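Local coordinates for CELL division control protein 6 (Pyrobaculum aerophilum, PDB 1FNN) that binds ADP and magnesium through an AAA+ ATPase module and is probably involved in regulating DNA replication, at residues L283-I297 / L335-V348. Numbering follows the deposited sequence.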
loop_
_atom_site.group_PDB
_atom_site.type_symbol
_atom_site.label_atom_id
_atom_site.label_comp_id
_atom_site.label_asym_id
_atom_site.label_seq_id
_atom_site.Cartn_x
_atom_site.Cartn_y
_atom_site.Cartn_z
ATOM N N LEU A 283 16.570 21.401 -2.864
ATOM C CA LEU A 283 16.573 22.640 -2.105
ATOM C C LEU A 283 17.452 23.706 -2.761
ATOM O O LEU A 283 17.071 24.886 -2.810
ATOM C CB LEU A 283 17.027 22.407 -0.662
ATOM C CG LEU A 283 16.077 21.444 0.129
ATOM C CD1 LEU A 283 16.548 21.357 1.561
ATOM C CD2 LEU A 283 14.650 21.962 0.090
ATOM N N ILE A 284 18.594 23.298 -3.273
ATOM C CA ILE A 284 19.607 24.240 -3.772
ATOM C C ILE A 284 19.042 25.151 -4.859
ATOM O O ILE A 284 19.253 26.369 -4.829
ATOM C CB ILE A 284 20.844 23.458 -4.279
ATOM C CG1 ILE A 284 21.692 22.991 -3.096
ATOM C CG2 ILE A 284 21.689 24.299 -5.232
ATOM C CD1 ILE A 284 22.838 22.079 -3.475
ATOM N N GLY A 285 18.283 24.562 -5.767
ATOM C CA GLY A 285 17.605 25.233 -6.840
ATOM C C GLY A 285 16.465 26.160 -6.468
ATOM O O GLY A 285 16.126 26.965 -7.336
ATOM N N LEU A 286 15.855 26.133 -5.289
ATOM C CA LEU A 286 14.773 27.067 -5.001
ATOM C C LEU A 286 15.356 28.490 -5.090
ATOM O O LEU A 286 16.429 28.758 -4.520
ATOM C CB LEU A 286 14.194 26.829 -3.596
ATOM C CG LEU A 286 13.754 25.352 -3.364
ATOM C CD1 LEU A 286 13.200 25.150 -1.968
ATOM C CD2 LEU A 286 12.788 24.855 -4.429
ATOM N N PRO A 287 14.509 29.414 -5.478
ATOM C CA PRO A 287 14.824 30.834 -5.403
ATOM C C PRO A 287 15.071 31.204 -3.958
ATOM O O PRO A 287 14.389 30.617 -3.071
ATOM C CB PRO A 287 13.541 31.538 -5.832
ATOM C CG PRO A 287 12.902 30.558 -6.765
ATOM C CD PRO A 287 13.247 29.179 -6.231
ATOM N N LEU A 288 15.839 32.277 -3.735
ATOM C CA LEU A 288 16.083 32.774 -2.403
ATOM C C LEU A 288 14.856 32.892 -1.509
ATOM O O LEU A 288 14.847 32.469 -0.352
ATOM C CB LEU A 288 16.760 34.172 -2.404
ATOM C CG LEU A 288 17.044 34.836 -1.079
ATOM C CD1 LEU A 288 17.952 33.990 -0.188
ATOM C CD2 LEU A 288 17.687 36.230 -1.246
ATOM N N HIS A 289 13.843 33.655 -1.884
ATOM C CA HIS A 289 12.678 33.897 -1.063
ATOM C C HIS A 289 11.839 32.618 -0.817
ATOM O O HIS A 289 11.095 32.634 0.138
ATOM C CB HIS A 289 11.832 35.043 -1.655
ATOM C CG HIS A 289 12.496 36.298 -1.124
ATOM N ND1 HIS A 289 12.115 36.885 0.061
ATOM C CD2 HIS A 289 13.512 37.048 -1.633
ATOM C CE1 HIS A 289 12.872 37.957 0.259
ATOM N NE2 HIS A 289 13.719 38.070 -0.748
ATOM N N GLU A 290 11.841 31.665 -1.706
ATOM C CA GLU A 290 11.190 30.368 -1.485
ATOM C C GLU A 290 11.946 29.584 -0.414
ATOM O O GLU A 290 11.326 28.901 0.402
ATOM C CB GLU A 290 11.112 29.570 -2.784
ATOM C CG GLU A 290 10.365 28.222 -2.650
ATOM C CD GLU A 290 10.000 27.623 -3.991
ATOM O OE1 GLU A 290 9.618 26.433 -4.047
ATOM O OE2 GLU A 290 10.078 28.315 -5.040
ATOM N N LYS A 291 13.284 29.636 -0.381
ATOM C CA LYS A 291 14.090 29.143 0.711
ATOM C C LYS A 291 13.747 29.806 2.032
ATOM O O LYS A 291 13.551 29.157 3.058
ATOM C CB LYS A 291 15.626 29.303 0.555
ATOM C CG LYS A 291 16.194 28.455 -0.596
ATOM C CD LYS A 291 17.710 28.530 -0.491
ATOM C CE LYS A 291 18.493 27.593 -1.351
ATOM N NZ LYS A 291 18.527 28.007 -2.782
ATOM N N LEU A 292 13.637 31.126 2.065
ATOM C CA LEU A 292 13.297 31.887 3.238
ATOM C C LEU A 292 11.876 31.511 3.692
ATOM O O LEU A 292 11.652 31.390 4.896
ATOM C CB LEU A 292 13.346 33.423 2.932
ATOM C CG LEU A 292 14.801 33.948 2.677
ATOM C CD1 LEU A 292 14.754 35.393 2.143
ATOM C CD2 LEU A 292 15.612 33.881 3.958
ATOM N N PHE A 293 10.965 31.386 2.750
ATOM C CA PHE A 293 9.601 30.994 3.114
ATOM C C PHE A 293 9.610 29.526 3.663
ATOM O O PHE A 293 8.931 29.315 4.654
ATOM C CB PHE A 293 8.744 31.019 1.863
ATOM C CG PHE A 293 7.267 30.883 2.191
ATOM C CD1 PHE A 293 6.651 31.714 3.085
ATOM C CD2 PHE A 293 6.545 29.877 1.556
ATOM C CE1 PHE A 293 5.299 31.587 3.386
ATOM C CE2 PHE A 293 5.184 29.737 1.847
ATOM C CZ PHE A 293 4.572 30.588 2.755
ATOM N N LEU A 294 10.389 28.634 3.069
ATOM C CA LEU A 294 10.442 27.270 3.612
ATOM C C LEU A 294 11.058 27.291 4.996
ATOM O O LEU A 294 10.490 26.748 5.980
ATOM C CB LEU A 294 11.223 26.355 2.666
ATOM C CG LEU A 294 11.449 24.915 3.184
ATOM C CD1 LEU A 294 10.092 24.209 3.363
ATOM C CD2 LEU A 294 12.313 24.165 2.178
ATOM N N LEU A 295 12.159 28.088 5.172
ATOM C CA LEU A 295 12.677 28.289 6.515
ATOM C C LEU A 295 11.614 28.800 7.456
ATOM O O LEU A 295 11.519 28.370 8.640
ATOM C CB LEU A 295 13.881 29.267 6.577
ATOM C CG LEU A 295 14.521 29.514 7.926
ATOM C CD1 LEU A 295 14.873 28.172 8.620
ATOM C CD2 LEU A 295 15.840 30.283 7.743
ATOM N N ALA A 296 10.747 29.718 7.007
ATOM C CA ALA A 296 9.737 30.255 7.892
ATOM C C ALA A 296 8.738 29.126 8.342
ATOM O O ALA A 296 8.113 29.237 9.397
ATOM C CB ALA A 296 8.902 31.278 7.123
ATOM N N ILE A 297 8.296 28.340 7.389
ATOM C CA ILE A 297 7.334 27.242 7.668
ATOM C C ILE A 297 7.997 26.315 8.681
ATOM O O ILE A 297 7.416 25.918 9.685
ATOM C CB ILE A 297 7.023 26.512 6.357
ATOM C CG1 ILE A 297 6.189 27.399 5.410
ATOM C CG2 ILE A 297 6.267 25.194 6.633
ATOM C CD1 ILE A 297 6.116 26.809 4.002
ATOM N N LEU A 335 4.052 34.742 -2.037
ATOM C CA LEU A 335 4.281 33.602 -1.101
ATOM C C LEU A 335 3.460 32.375 -1.490
ATOM O O LEU A 335 3.762 31.192 -1.301
ATOM C CB LEU A 335 4.012 34.082 0.320
ATOM C CG LEU A 335 4.895 35.272 0.780
ATOM C CD1 LEU A 335 4.667 35.608 2.235
ATOM C CD2 LEU A 335 6.342 34.930 0.494
ATOM N N TRP A 336 2.248 32.668 -1.936
ATOM C CA TRP A 336 1.297 31.707 -2.472
ATOM C C TRP A 336 1.839 30.889 -3.598
ATOM O O TRP A 336 1.722 29.643 -3.602
ATOM C CB TRP A 336 0.021 32.521 -2.794
ATOM C CG TRP A 336 -1.098 31.572 -2.501
ATOM C CD1 TRP A 336 -1.575 31.211 -1.275
ATOM C CD2 TRP A 336 -1.857 30.864 -3.482
ATOM N NE1 TRP A 336 -2.601 30.311 -1.427
ATOM C CE2 TRP A 336 -2.793 30.084 -2.774
ATOM C CE3 TRP A 336 -1.833 30.820 -4.876
ATOM C CZ2 TRP A 336 -3.708 29.260 -3.423
ATOM C CZ3 TRP A 336 -2.740 30.003 -5.518
ATOM C CH2 TRP A 336 -3.663 29.235 -4.787
ATOM N N SER A 337 2.544 31.487 -4.573
ATOM C CA SER A 337 3.179 30.700 -5.612
ATOM C C SER A 337 4.352 29.915 -5.032
ATOM O O SER A 337 4.614 28.874 -5.611
ATOM C CB SER A 337 3.760 31.541 -6.783
ATOM O OG SER A 337 2.791 32.591 -6.956
ATOM N N TYR A 338 5.110 30.476 -4.095
ATOM C CA TYR A 338 6.189 29.655 -3.534
ATOM C C TYR A 338 5.563 28.424 -2.853
ATOM O O TYR A 338 6.157 27.364 -2.951
ATOM C CB TYR A 338 6.985 30.418 -2.485
ATOM C CG TYR A 338 7.795 31.605 -3.038
ATOM C CD1 TYR A 338 7.956 32.702 -2.222
ATOM C CD2 TYR A 338 8.346 31.600 -4.300
ATOM C CE1 TYR A 338 8.680 33.816 -2.659
ATOM C CE2 TYR A 338 9.076 32.711 -4.753
ATOM C CZ TYR A 338 9.228 33.792 -3.929
ATOM O OH TYR A 338 9.944 34.907 -4.351
ATOM N N LEU A 339 4.471 28.637 -2.104
ATOM C CA LEU A 339 3.860 27.461 -1.447
ATOM C C LEU A 339 3.393 26.417 -2.450
ATOM O O LEU A 339 3.604 25.204 -2.266
ATOM C CB LEU A 339 2.661 27.879 -0.587
ATOM C CG LEU A 339 2.021 26.683 0.171
ATOM C CD1 LEU A 339 3.058 26.044 1.095
ATOM C CD2 LEU A 339 0.832 27.237 0.910
ATOM N N ASN A 340 2.771 26.878 -3.545
ATOM C CA ASN A 340 2.413 25.976 -4.632
ATOM C C ASN A 340 3.575 25.164 -5.165
ATOM O O ASN A 340 3.403 23.990 -5.476
ATOM C CB ASN A 340 1.907 26.805 -5.822
ATOM C CG ASN A 340 0.427 26.507 -5.947
ATOM O OD1 ASN A 340 0.161 25.426 -6.482
ATOM N ND2 ASN A 340 -0.341 27.464 -5.455
ATOM N N ASP A 341 4.722 25.836 -5.379
ATOM C CA ASP A 341 5.906 25.126 -5.875
ATOM C C ASP A 341 6.435 24.125 -4.861
ATOM O O ASP A 341 6.808 22.974 -5.171
ATOM C CB ASP A 341 6.989 26.177 -6.263
ATOM C CG ASP A 341 8.210 25.540 -6.858
ATOM O OD1 ASP A 341 8.174 24.943 -7.956
ATOM O OD2 ASP A 341 9.312 25.586 -6.266
ATOM N N LEU A 342 6.516 24.508 -3.590
ATOM C CA LEU A 342 7.013 23.566 -2.553
ATOM C C LEU A 342 6.060 22.368 -2.457
ATOM O O LEU A 342 6.523 21.221 -2.376
ATOM C CB LEU A 342 7.067 24.302 -1.208
ATOM C CG LEU A 342 8.117 25.413 -1.059
ATOM C CD1 LEU A 342 7.836 26.189 0.245
ATOM C CD2 LEU A 342 9.558 24.852 -1.044
ATOM N N ARG A 343 4.759 22.610 -2.599
ATOM C CA ARG A 343 3.810 21.489 -2.580
ATOM C C ARG A 343 4.009 20.570 -3.788
ATOM O O ARG A 343 4.081 19.350 -3.691
ATOM C CB ARG A 343 2.384 22.010 -2.630
ATOM C CG ARG A 343 1.288 20.949 -2.510
ATOM C CD ARG A 343 -0.026 21.510 -3.078
ATOM N NE ARG A 343 -0.085 21.195 -4.495
ATOM C CZ ARG A 343 0.033 21.921 -5.583
ATOM N NH1 ARG A 343 0.247 23.223 -5.566
ATOM N NH2 ARG A 343 -0.067 21.336 -6.764
ATOM N N GLU A 344 4.166 21.142 -4.972
ATOM C CA GLU A 344 4.387 20.387 -6.222
ATOM C C GLU A 344 5.633 19.543 -6.143
ATOM O O GLU A 344 5.689 18.401 -6.629
ATOM C CB GLU A 344 4.491 21.423 -7.348
ATOM C CG GLU A 344 3.908 21.049 -8.695
ATOM C CD GLU A 344 2.390 21.086 -8.591
ATOM O OE1 GLU A 344 1.940 21.604 -7.540
ATOM O OE2 GLU A 344 1.684 20.626 -9.506
ATOM N N LYS A 345 6.677 20.050 -5.447
ATOM C CA LYS A 345 7.893 19.263 -5.308
ATOM C C LYS A 345 7.834 18.248 -4.171
ATOM O O LYS A 345 8.835 17.575 -3.937
ATOM C CB LYS A 345 9.116 20.197 -5.126
ATOM C CG LYS A 345 9.245 21.096 -6.380
ATOM C CD LYS A 345 10.451 22.016 -6.288
ATOM C CE LYS A 345 10.713 22.574 -7.724
ATOM N NZ LYS A 345 11.924 23.436 -7.558
ATOM N N GLY A 346 6.765 18.175 -3.381
ATOM C CA GLY A 346 6.759 17.158 -2.306
ATOM C C GLY A 346 7.542 17.603 -1.086
ATOM O O GLY A 346 7.710 16.821 -0.142
ATOM N N ILE A 347 7.902 18.898 -1.008
ATOM C CA ILE A 347 8.663 19.389 0.137
ATOM C C ILE A 347 7.783 19.634 1.335
ATOM O O ILE A 347 8.141 19.438 2.497
ATOM C CB ILE A 347 9.469 20.678 -0.239
ATOM C CG1 ILE A 347 10.473 20.314 -1.324
ATOM C CG2 ILE A 347 10.232 21.217 0.969
ATOM C CD1 ILE A 347 11.142 21.502 -2.015
ATOM N N VAL A 348 6.569 20.135 1.076
ATOM C CA VAL A 348 5.561 20.454 2.084
ATOM C C VAL A 348 4.246 19.782 1.667
ATOM O O VAL A 348 4.141 19.439 0.483
ATOM C CB VAL A 348 5.508 21.990 1.958
ATOM C CG1 VAL A 348 4.236 22.516 1.361
ATOM C CG2 VAL A 348 6.102 22.731 3.139
#
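Tyr338 lays one face of its ring over the backbone of His289 and Glu290, and the first turn of helix 288-297 meets helix 335-344 there. The Glu290 amide N sits 3.9 Å above the centre of the ring, while Glu290 CB makes a CH-pi contact with the same ring, 4.1 Å from its centroid. With CG anti to its carbonyl carbon (chi1 -67°), the ring slants back toward the N-terminal end of helix 288-297, and its OH comes 3.3 Å from His289 CB; the imidazole itself turns away to hydrogen-bond Tyr318 and Glu327. A leucine in place of Tyr338 would probably uncover the backbone at Glu290 and leave Glu290 CB without its aromatic partner. Beyond the ring, the two helices interlock as knobs into holes, in both directions. Phe293 enters among Leu335, Tyr338, Leu339 and Leu342, taking Leu335 CB over one ring face and Leu339 CB at its edge, 4.0 Å from Phe293 CE2. In return, Leu342 sits among Glu290, Phe293, Leu294 and Ile297; its CD2 also reaches Leu286 CD1 at 3.8 Å, the two side chains crossing at nearly a right angle. A Schellman motif at Gly346 ends the second helix and turns the chain back, bringing Ile347 CG2 to 3.8 Å from Leu294 CD2 and Val348 CG2 to Ile297 CD1. Ile366 of strand 364-367 also touches Ile297, Leu339 and Val348. Helices 288-304 and 332-344, crossing at 78° in these segments, thus pack with helix 311-324 and against the small antiparallel sheet as part of the core of a winged-helix domain, here the C-terminal one of the Cdc6 family.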